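PDB 1WE1: heme oxygenase 1 from Synechocystis sp., which probably opens the heme ring to biliverdin IXalpha with release of iron and carbon monoxide, a key step toward the chromophores of the photosynthetic antennae. Local coordinates for residues S99-Y105 and N199-E205; H123-R127 and A195-N199. All blocks are in the same frame, centred on the assembly; numbering follows the deposited sequence.

Interaction 1: residues S99-Y105 and N199-E205. With HEM (protoporphyrin IX containing Fe), chain H.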
loop_
_atom_site.group_PDB
_atom_site.type_symbol
_atom_site.label_atom_id
_atom_site.label_comp_id
_atom_site.label_asym_id
_atom_site.label_seq_id
_atom_site.Cartn_x
_atom_site.Cartn_y
_atom_site.Cartn_z
ATOM N N SER A 99 -10.993 -0.359 9.480
ATOM C CA SER A 99 -10.613 -0.251 10.888
ATOM C C SER A 99 -10.280 1.206 11.257
ATOM O O SER A 99 -10.187 2.076 10.382
ATOM C CB SER A 99 -9.393 -1.116 11.171
ATOM O OG SER A 99 -8.241 -0.492 10.649
ATOM N N ALA A 100 -10.084 1.472 12.548
ATOM C CA ALA A 100 -9.757 2.827 12.991
ATOM C C ALA A 100 -8.458 3.320 12.354
ATOM O O ALA A 100 -8.399 4.445 11.883
ATOM C CB ALA A 100 -9.653 2.892 14.518
ATOM N N ALA A 101 -7.422 2.488 12.334
ATOM C CA ALA A 101 -6.154 2.898 11.735
ATOM C C ALA A 101 -6.365 3.164 10.254
ATOM O O ALA A 101 -5.831 4.129 9.695
ATOM C CB ALA A 101 -5.111 1.825 11.913
ATOM N N GLY A 102 -7.157 2.305 9.624
ATOM C CA GLY A 102 -7.430 2.476 8.215
ATOM C C GLY A 102 -8.156 3.780 7.966
ATOM O O GLY A 102 -7.913 4.449 6.969
ATOM N N GLN A 103 -9.058 4.146 8.873
ATOM C CA GLN A 103 -9.812 5.385 8.717
ATOM C C GLN A 103 -8.874 6.575 8.882
ATOM O O GLN A 103 -8.972 7.561 8.144
ATOM C CB GLN A 103 -10.946 5.453 9.744
ATOM C CG GLN A 103 -11.830 6.690 9.611
ATOM C CD GLN A 103 -12.545 6.769 8.270
ATOM O OE1 GLN A 103 -13.428 5.958 7.973
ATOM N NE2 GLN A 103 -12.166 7.751 7.451
ATOM N N ALA A 104 -7.968 6.480 9.851
ATOM C CA ALA A 104 -7.011 7.550 10.086
ATOM C C ALA A 104 -6.183 7.726 8.808
ATOM O O ALA A 104 -5.889 8.846 8.389
ATOM C CB ALA A 104 -6.105 7.205 11.273
ATOM N N TYR A 105 -5.818 6.608 8.191
ATOM C CA TYR A 105 -5.047 6.645 6.961
ATOM C C TYR A 105 -5.834 7.443 5.914
ATOM O O TYR A 105 -5.344 8.440 5.391
ATOM C CB TYR A 105 -4.799 5.221 6.456
ATOM C CG TYR A 105 -3.613 5.078 5.522
ATOM C CD1 TYR A 105 -3.216 6.126 4.677
ATOM C CD2 TYR A 105 -2.901 3.881 5.457
ATOM C CE1 TYR A 105 -2.137 5.975 3.791
ATOM C CE2 TYR A 105 -1.827 3.718 4.576
ATOM C CZ TYR A 105 -1.453 4.767 3.745
ATOM O OH TYR A 105 -0.411 4.583 2.859
ATOM N N ASN A 199 0.750 2.584 7.789
ATOM C CA ASN A 199 0.623 1.237 7.265
ATOM C C ASN A 199 0.940 0.306 8.419
ATOM O O ASN A 199 0.241 -0.674 8.666
ATOM C CB ASN A 199 1.617 1.018 6.123
ATOM C CG ASN A 199 1.122 1.581 4.824
ATOM O OD1 ASN A 199 0.322 0.958 4.144
ATOM N ND2 ASN A 199 1.569 2.776 4.482
ATOM N N MET A 200 1.999 0.644 9.139
ATOM C CA MET A 200 2.430 -0.152 10.262
ATOM C C MET A 200 1.355 -0.259 11.334
ATOM O O MET A 200 1.236 -1.292 11.991
ATOM C CB MET A 200 3.714 0.429 10.842
ATOM C CG MET A 200 4.900 0.324 9.906
ATOM S SD MET A 200 6.480 0.469 10.760
ATOM C CE MET A 200 6.841 2.234 10.531
ATOM N N LYS A 201 0.554 0.787 11.509
ATOM C CA LYS A 201 -0.485 0.731 12.521
ATOM C C LYS A 201 -1.602 -0.234 12.103
ATOM O O LYS A 201 -2.208 -0.898 12.948
ATOM C CB LYS A 201 -1.038 2.130 12.815
ATOM C CG LYS A 201 -1.808 2.164 14.128
ATOM C CD LYS A 201 -2.059 3.566 14.651
ATOM C CE LYS A 201 -2.814 3.500 15.982
ATOM N NZ LYS A 201 -2.808 4.801 16.721
ATOM N N MET A 202 -1.874 -0.319 10.803
ATOM C CA MET A 202 -2.890 -1.247 10.323
ATOM C C MET A 202 -2.431 -2.689 10.605
ATOM O O MET A 202 -3.233 -3.539 11.010
ATOM C CB MET A 202 -3.134 -1.054 8.827
ATOM C CG MET A 202 -3.868 0.230 8.492
ATOM S SD MET A 202 -4.374 0.402 6.751
ATOM C CE MET A 202 -2.774 0.440 5.926
ATOM N N PHE A 203 -1.139 -2.951 10.403
ATOM C CA PHE A 203 -0.572 -4.279 10.634
ATOM C C PHE A 203 -0.674 -4.671 12.101
ATOM O O PHE A 203 -1.062 -5.795 12.432
ATOM C CB PHE A 203 0.903 -4.338 10.238
ATOM C CG PHE A 203 1.173 -4.053 8.790
ATOM C CD1 PHE A 203 0.211 -4.297 7.815
ATOM C CD2 PHE A 203 2.430 -3.589 8.393
ATOM C CE1 PHE A 203 0.497 -4.086 6.458
ATOM C CE2 PHE A 203 2.736 -3.372 7.040
ATOM C CZ PHE A 203 1.771 -3.620 6.067
ATOM N N ASN A 204 -0.299 -3.748 12.981
ATOM C CA ASN A 204 -0.359 -4.007 14.415
ATOM C C ASN A 204 -1.792 -4.320 14.882
ATOM O O ASN A 204 -1.985 -5.107 15.812
ATOM C CB ASN A 204 0.208 -2.818 15.194
ATOM C CG ASN A 204 1.719 -2.756 15.133
ATOM O OD1 ASN A 204 2.400 -3.772 15.313
ATOM N ND2 ASN A 204 2.260 -1.562 14.890
ATOM N N GLU A 205 -2.781 -3.708 14.231
ATOM C CA GLU A 205 -4.188 -3.943 14.560
ATOM C C GLU A 205 -4.554 -5.407 14.328
ATOM O O GLU A 205 -5.519 -5.919 14.897
ATOM C CB GLU A 205 -5.106 -3.096 13.679
ATOM C CG GLU A 205 -5.446 -1.733 14.203
ATOM C CD GLU A 205 -6.369 -0.988 13.255
ATOM O OE1 GLU A 205 -6.922 0.060 13.651
ATOM O OE2 GLU A 205 -6.532 -1.449 12.102
HETATM C CHA HEM H . 10.996 -1.057 -1.759
HETATM C CHB HEM H . 7.053 0.633 0.476
HETATM C CHC HEM H . 7.141 -3.333 3.271
HETATM C CHD HEM H . 9.955 -5.464 0.021
HETATM C C1A HEM H . 10.002 -0.153 -1.324
HETATM C C2A HEM H . 9.847 1.231 -1.744
HETATM C C3A HEM H . 8.761 1.724 -1.075
HETATM C C4A HEM H . 8.216 0.602 -0.296
HETATM C CMA HEM H . 8.184 3.106 -1.109
HETATM C CAA HEM H . 10.697 1.951 -2.779
HETATM C CBA HEM H . 12.096 2.404 -2.295
HETATM C CGA HEM H . 12.863 3.091 -3.270
HETATM O O1A HEM H . 12.895 4.380 -3.157
HETATM O O2A HEM H . 13.470 2.520 -4.197
HETATM C C1B HEM H . 6.738 -0.295 1.481
HETATM C C2B HEM H . 5.718 -0.096 2.510
HETATM C C3B HEM H . 5.701 -1.235 3.261
HETATM C C4B HEM H . 6.766 -2.087 2.735
HETATM C CMB HEM H . 4.866 1.142 2.637
HETATM C CAB HEM H . 4.759 -1.628 4.383
HETATM C CBB HEM H . 4.857 -0.729 5.644
HETATM C C1C HEM H . 7.843 -4.301 2.597
HETATM C C2C HEM H . 7.918 -5.708 2.961
HETATM C C3C HEM H . 8.890 -6.225 2.183
HETATM C C4C HEM H . 9.182 -5.251 1.156
HETATM C CMC HEM H . 7.048 -6.381 4.006
HETATM C CAC HEM H . 9.586 -7.577 2.349
HETATM C CBC HEM H . 8.845 -8.687 1.551
HETATM C C1D HEM H . 10.498 -4.443 -0.796
HETATM C C2D HEM H . 11.492 -4.672 -1.842
HETATM C C3D HEM H . 11.750 -3.449 -2.371
HETATM C C4D HEM H . 10.952 -2.461 -1.602
HETATM C CMD HEM H . 12.048 -6.023 -2.163
HETATM C CAD HEM H . 12.657 -3.054 -3.512
HETATM C CBD HEM H . 14.092 -2.576 -3.009
HETATM C CGD HEM H . 14.850 -1.944 -4.024
HETATM O O1D HEM H . 14.293 -1.102 -4.822
HETATM O O2D HEM H . 16.083 -2.196 -4.153
HETATM N NA HEM H . 9.019 -0.510 -0.432
HETATM N NB HEM H . 7.362 -1.514 1.623
HETATM N NC HEM H . 8.603 -4.042 1.443
HETATM N ND HEM H . 10.163 -3.094 -0.706
HETATM FE FE HEM H . 8.806 -2.283 0.480
HETATM O O HOH W 1 7.560 -2.678 -0.758
#

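Interaction 2: residues H123-R127 and A195-N199. With HEM (protoporphyrin IX containing Fe), chain H.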
loop_
_atom_site.group_PDB
_atom_site.type_symbol
_atom_site.label_atom_id
_atom_site.label_comp_id
_atom_site.label_asym_id
_atom_site.label_seq_id
_atom_site.Cartn_x
_atom_site.Cartn_y
_atom_site.Cartn_z
ATOM N N HIS A 123 2.460 9.966 -0.575
ATOM C CA HIS A 123 1.516 8.865 -0.487
ATOM C C HIS A 123 1.575 7.979 -1.721
ATOM O O HIS A 123 1.538 6.751 -1.607
ATOM C CB HIS A 123 0.113 9.416 -0.264
ATOM C CG HIS A 123 -0.138 9.805 1.155
ATOM N ND1 HIS A 123 -0.162 8.881 2.178
ATOM C CD2 HIS A 123 -0.288 11.015 1.739
ATOM C CE1 HIS A 123 -0.312 9.507 3.331
ATOM N NE2 HIS A 123 -0.390 10.803 3.093
ATOM N N SER A 124 1.667 8.603 -2.893
ATOM C CA SER A 124 1.784 7.867 -4.144
ATOM C C SER A 124 3.090 7.076 -4.072
ATOM O O SER A 124 3.151 5.901 -4.442
ATOM C CB SER A 124 1.830 8.838 -5.330
ATOM O OG SER A 124 2.270 8.201 -6.526
ATOM N N TYR A 125 4.137 7.726 -3.574
ATOM C CA TYR A 125 5.425 7.078 -3.473
ATOM C C TYR A 125 5.327 5.885 -2.541
ATOM O O TYR A 125 5.590 4.758 -2.955
ATOM C CB TYR A 125 6.501 8.058 -2.966
ATOM C CG TYR A 125 7.796 7.379 -2.546
ATOM C CD1 TYR A 125 8.651 6.796 -3.491
ATOM C CD2 TYR A 125 8.126 7.250 -1.193
ATOM C CE1 TYR A 125 9.798 6.095 -3.092
ATOM C CE2 TYR A 125 9.261 6.554 -0.786
ATOM C CZ TYR A 125 10.085 5.980 -1.736
ATOM O OH TYR A 125 11.179 5.270 -1.315
ATOM N N THR A 126 4.934 6.127 -1.294
ATOM C CA THR A 126 4.840 5.057 -0.300
ATOM C C THR A 126 4.059 3.811 -0.724
ATOM O O THR A 126 4.483 2.704 -0.442
ATOM C CB THR A 126 4.271 5.587 1.021
ATOM O OG1 THR A 126 5.138 6.613 1.521
ATOM C CG2 THR A 126 4.197 4.478 2.052
ATOM N N ARG A 127 2.937 3.979 -1.414
ATOM C CA ARG A 127 2.169 2.815 -1.854
ATOM C C ARG A 127 2.618 2.269 -3.214
ATOM O O ARG A 127 3.229 1.200 -3.297
ATOM C CB ARG A 127 0.667 3.139 -1.893
ATOM C CG ARG A 127 -0.007 3.229 -0.512
ATOM C CD ARG A 127 0.447 2.107 0.433
ATOM N NE ARG A 127 0.324 0.778 -0.169
ATOM C CZ ARG A 127 0.613 -0.367 0.448
ATOM N NH1 ARG A 127 1.051 -0.371 1.701
ATOM N NH2 ARG A 127 0.451 -1.522 -0.187
ATOM N N ALA A 195 3.260 8.152 6.355
ATOM C CA ALA A 195 2.468 7.116 5.709
ATOM C C ALA A 195 2.949 5.735 6.132
ATOM O O ALA A 195 2.142 4.861 6.424
ATOM C CB ALA A 195 2.542 7.256 4.198
ATOM N N PHE A 196 4.260 5.534 6.170
ATOM C CA PHE A 196 4.779 4.243 6.585
ATOM C C PHE A 196 4.199 3.881 7.949
ATOM O O PHE A 196 3.732 2.762 8.158
ATOM C CB PHE A 196 6.306 4.263 6.700
ATOM C CG PHE A 196 7.016 3.787 5.477
ATOM C CD1 PHE A 196 7.171 4.620 4.371
ATOM C CD2 PHE A 196 7.558 2.509 5.428
ATOM C CE1 PHE A 196 7.856 4.182 3.241
ATOM C CE2 PHE A 196 8.242 2.064 4.299
ATOM C CZ PHE A 196 8.389 2.905 3.206
ATOM N N ALA A 197 4.240 4.831 8.877
ATOM C CA ALA A 197 3.736 4.589 10.215
ATOM C C ALA A 197 2.262 4.201 10.159
ATOM O O ALA A 197 1.813 3.351 10.921
ATOM C CB ALA A 197 3.926 5.820 11.075
ATOM N N MET A 198 1.513 4.815 9.254
ATOM C CA MET A 198 0.097 4.508 9.130
ATOM C C MET A 198 -0.167 3.091 8.604
ATOM O O MET A 198 -1.180 2.473 8.929
ATOM C CB MET A 198 -0.577 5.547 8.246
ATOM C CG MET A 198 -0.594 6.901 8.903
ATOM S SD MET A 198 -1.532 8.133 8.009
ATOM C CE MET A 198 -0.248 8.811 6.910
ATOM N N ASN A 199 0.750 2.584 7.789
ATOM C CA ASN A 199 0.623 1.237 7.265
ATOM C C ASN A 199 0.940 0.306 8.419
ATOM O O ASN A 199 0.241 -0.674 8.666
ATOM C CB ASN A 199 1.617 1.018 6.123
ATOM C CG ASN A 199 1.122 1.581 4.824
ATOM O OD1 ASN A 199 0.322 0.958 4.144
ATOM N ND2 ASN A 199 1.569 2.776 4.482
HETATM C CHA HEM H . 10.996 -1.057 -1.759
HETATM C CHB HEM H . 7.053 0.633 0.476
HETATM C CHC HEM H . 7.141 -3.333 3.271
HETATM C CHD HEM H . 9.955 -5.464 0.021
HETATM C C1A HEM H . 10.002 -0.153 -1.324
HETATM C C2A HEM H . 9.847 1.231 -1.744
HETATM C C3A HEM H . 8.761 1.724 -1.075
HETATM C C4A HEM H . 8.216 0.602 -0.296
HETATM C CMA HEM H . 8.184 3.106 -1.109
HETATM C CAA HEM H . 10.697 1.951 -2.779
HETATM C CBA HEM H . 12.096 2.404 -2.295
HETATM C CGA HEM H . 12.863 3.091 -3.270
HETATM O O1A HEM H . 12.895 4.380 -3.157
HETATM O O2A HEM H . 13.470 2.520 -4.197
HETATM C C1B HEM H . 6.738 -0.295 1.481
HETATM C C2B HEM H . 5.718 -0.096 2.510
HETATM C C3B HEM H . 5.701 -1.235 3.261
HETATM C C4B HEM H . 6.766 -2.087 2.735
HETATM C CMB HEM H . 4.866 1.142 2.637
HETATM C CAB HEM H . 4.759 -1.628 4.383
HETATM C CBB HEM H . 4.857 -0.729 5.644
HETATM C C1C HEM H . 7.843 -4.301 2.597
HETATM C C2C HEM H . 7.918 -5.708 2.961
HETATM C C3C HEM H . 8.890 -6.225 2.183
HETATM C C4C HEM H . 9.182 -5.251 1.156
HETATM C CMC HEM H . 7.048 -6.381 4.006
HETATM C CAC HEM H . 9.586 -7.577 2.349
HETATM C CBC HEM H . 8.845 -8.687 1.551
HETATM C C1D HEM H . 10.498 -4.443 -0.796
HETATM C C2D HEM H . 11.492 -4.672 -1.842
HETATM C C3D HEM H . 11.750 -3.449 -2.371
HETATM C C4D HEM H . 10.952 -2.461 -1.602
HETATM C CMD HEM H . 12.048 -6.023 -2.163
HETATM C CAD HEM H . 12.657 -3.054 -3.512
HETATM C CBD HEM H . 14.092 -2.576 -3.009
HETATM C CGD HEM H . 14.850 -1.944 -4.024
HETATM O O1D HEM H . 14.293 -1.102 -4.822
HETATM O O2D HEM H . 16.083 -2.196 -4.153
HETATM N NA HEM H . 9.019 -0.510 -0.432
HETATM N NB HEM H . 7.362 -1.514 1.623
HETATM N NC HEM H . 8.603 -4.042 1.443
HETATM N ND HEM H . 10.163 -3.094 -0.706
HETATM FE FE HEM H . 8.806 -2.283 0.480
HETATM O O HOH W 1 7.560 -2.678 -0.758
#

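Interaction 1: residues S99-Y105 and N199-E205
E205 reaches across from the end of the 199-205 segment and lays its carboxylate on the first turn of helix 100-115. Its OE1 accepts the backbone N-H of A101 at 2.8 Å between A101 N and E205 OE1, the donor coming in on the syn side, 28° out of the carboxylate plane. S99 OG bonds to E205 OE2, but their 2.4 Å separation is probably a coordinate error at 2.5 Å resolution and says nothing about strength. S99 is the N-cap: with chi1 at 75° its OG also accepts from G102 N (3.2 Å), while its own N-H goes to N45. The helix start would probably stabilise the carboxylate's charge.

One turn further along helix 100-115, M202 SD makes a Met-aromatic contact at the Y105 ring edge, 5.3 Å from the centroid; M202 CE packs apolarly on Y105 CD2 (3.5 Å). Y105 OH accepts from N199 ND2 at 3.1 Å, tilted from the amide plane, which is perpendicular to the ring. N199 ND2 also donates to A195 O, and N199 OD1, in plane at the Y105 ring edge, takes a weak bond from R127 NH1. A phenylalanine at Y105 would probably leave this amide with one acceptor fewer and its rotation less firmly fixed. This nearly antiparallel helix pair (167°) belongs to the all-helical heme oxygenase fold and borders its heme pocket, where N199 CB and F203 touch the vinyl carbon CBB.

Interaction 2: residues H123-R127 and A195-N199
H123 and A195 mark the close approach of two helical segments, 6.5 Å apart at their CA atoms, whose axes cross at -48° with 10.4 Å between them. Residues 125-127 form a wider, pi-type turn. A195 CB sits against the imidazole of H123, and M198, bent at chi3, brings its CE into the plane of that ring at its edge, 3.6 Å from H123 CE1.

One turn on, T126 packs its methyl against the F196 ring, with T126 CG2 3.8 Å from F196 CD1. Placing CG2 anti to the backbone N leaves OG1 beside that N, where it bonds to A122 O. The same methyl touches the heme, whose CMB methyl lies over one face of F196, offset toward the rim. Y125, a heme-binding residue, continues the contact along this heme edge: its OH donates to the propionate oxygen HEM O1A at 2.7 Å, and the CMA methyl rests over one ring face. The crossing thus forms a wall of the heme pocket, with the F196 side chain about 4 Å from that of the axial ligand H17.

R127 folds back at chi2 and chi3, and its NH1 gives a weak, bent bond to N199 OD1 (2.9 Å, 125°), the guanidinium and amide planes 31° apart. Its stronger partners are Y50 and D131. Helices 36-59 and 100-115 pack on the H123 and R127 side, the heme on the T126 and F196 side.

The centres of interactions 1 and 2 are about 11 Å apart; both contacts use helix 182-205 and share N199. Their other segments come from consecutive helices, 100-115 and 120-146, so the chain order is 99-105, 123-127, 195-199, 199-205, with interaction 2 enclosed between the two halves of interaction 1. Y105 bridges the two directly, packing on R127, H123, A195 and M198. Both contacts touch the heme: F203 does so for interaction 1, N199 for both, and Y125, T126 and F196 for interaction 2. Interaction 1 lies farther from the chain centre, and helix 182-205 thus joins the heme pocket to helix 100-115.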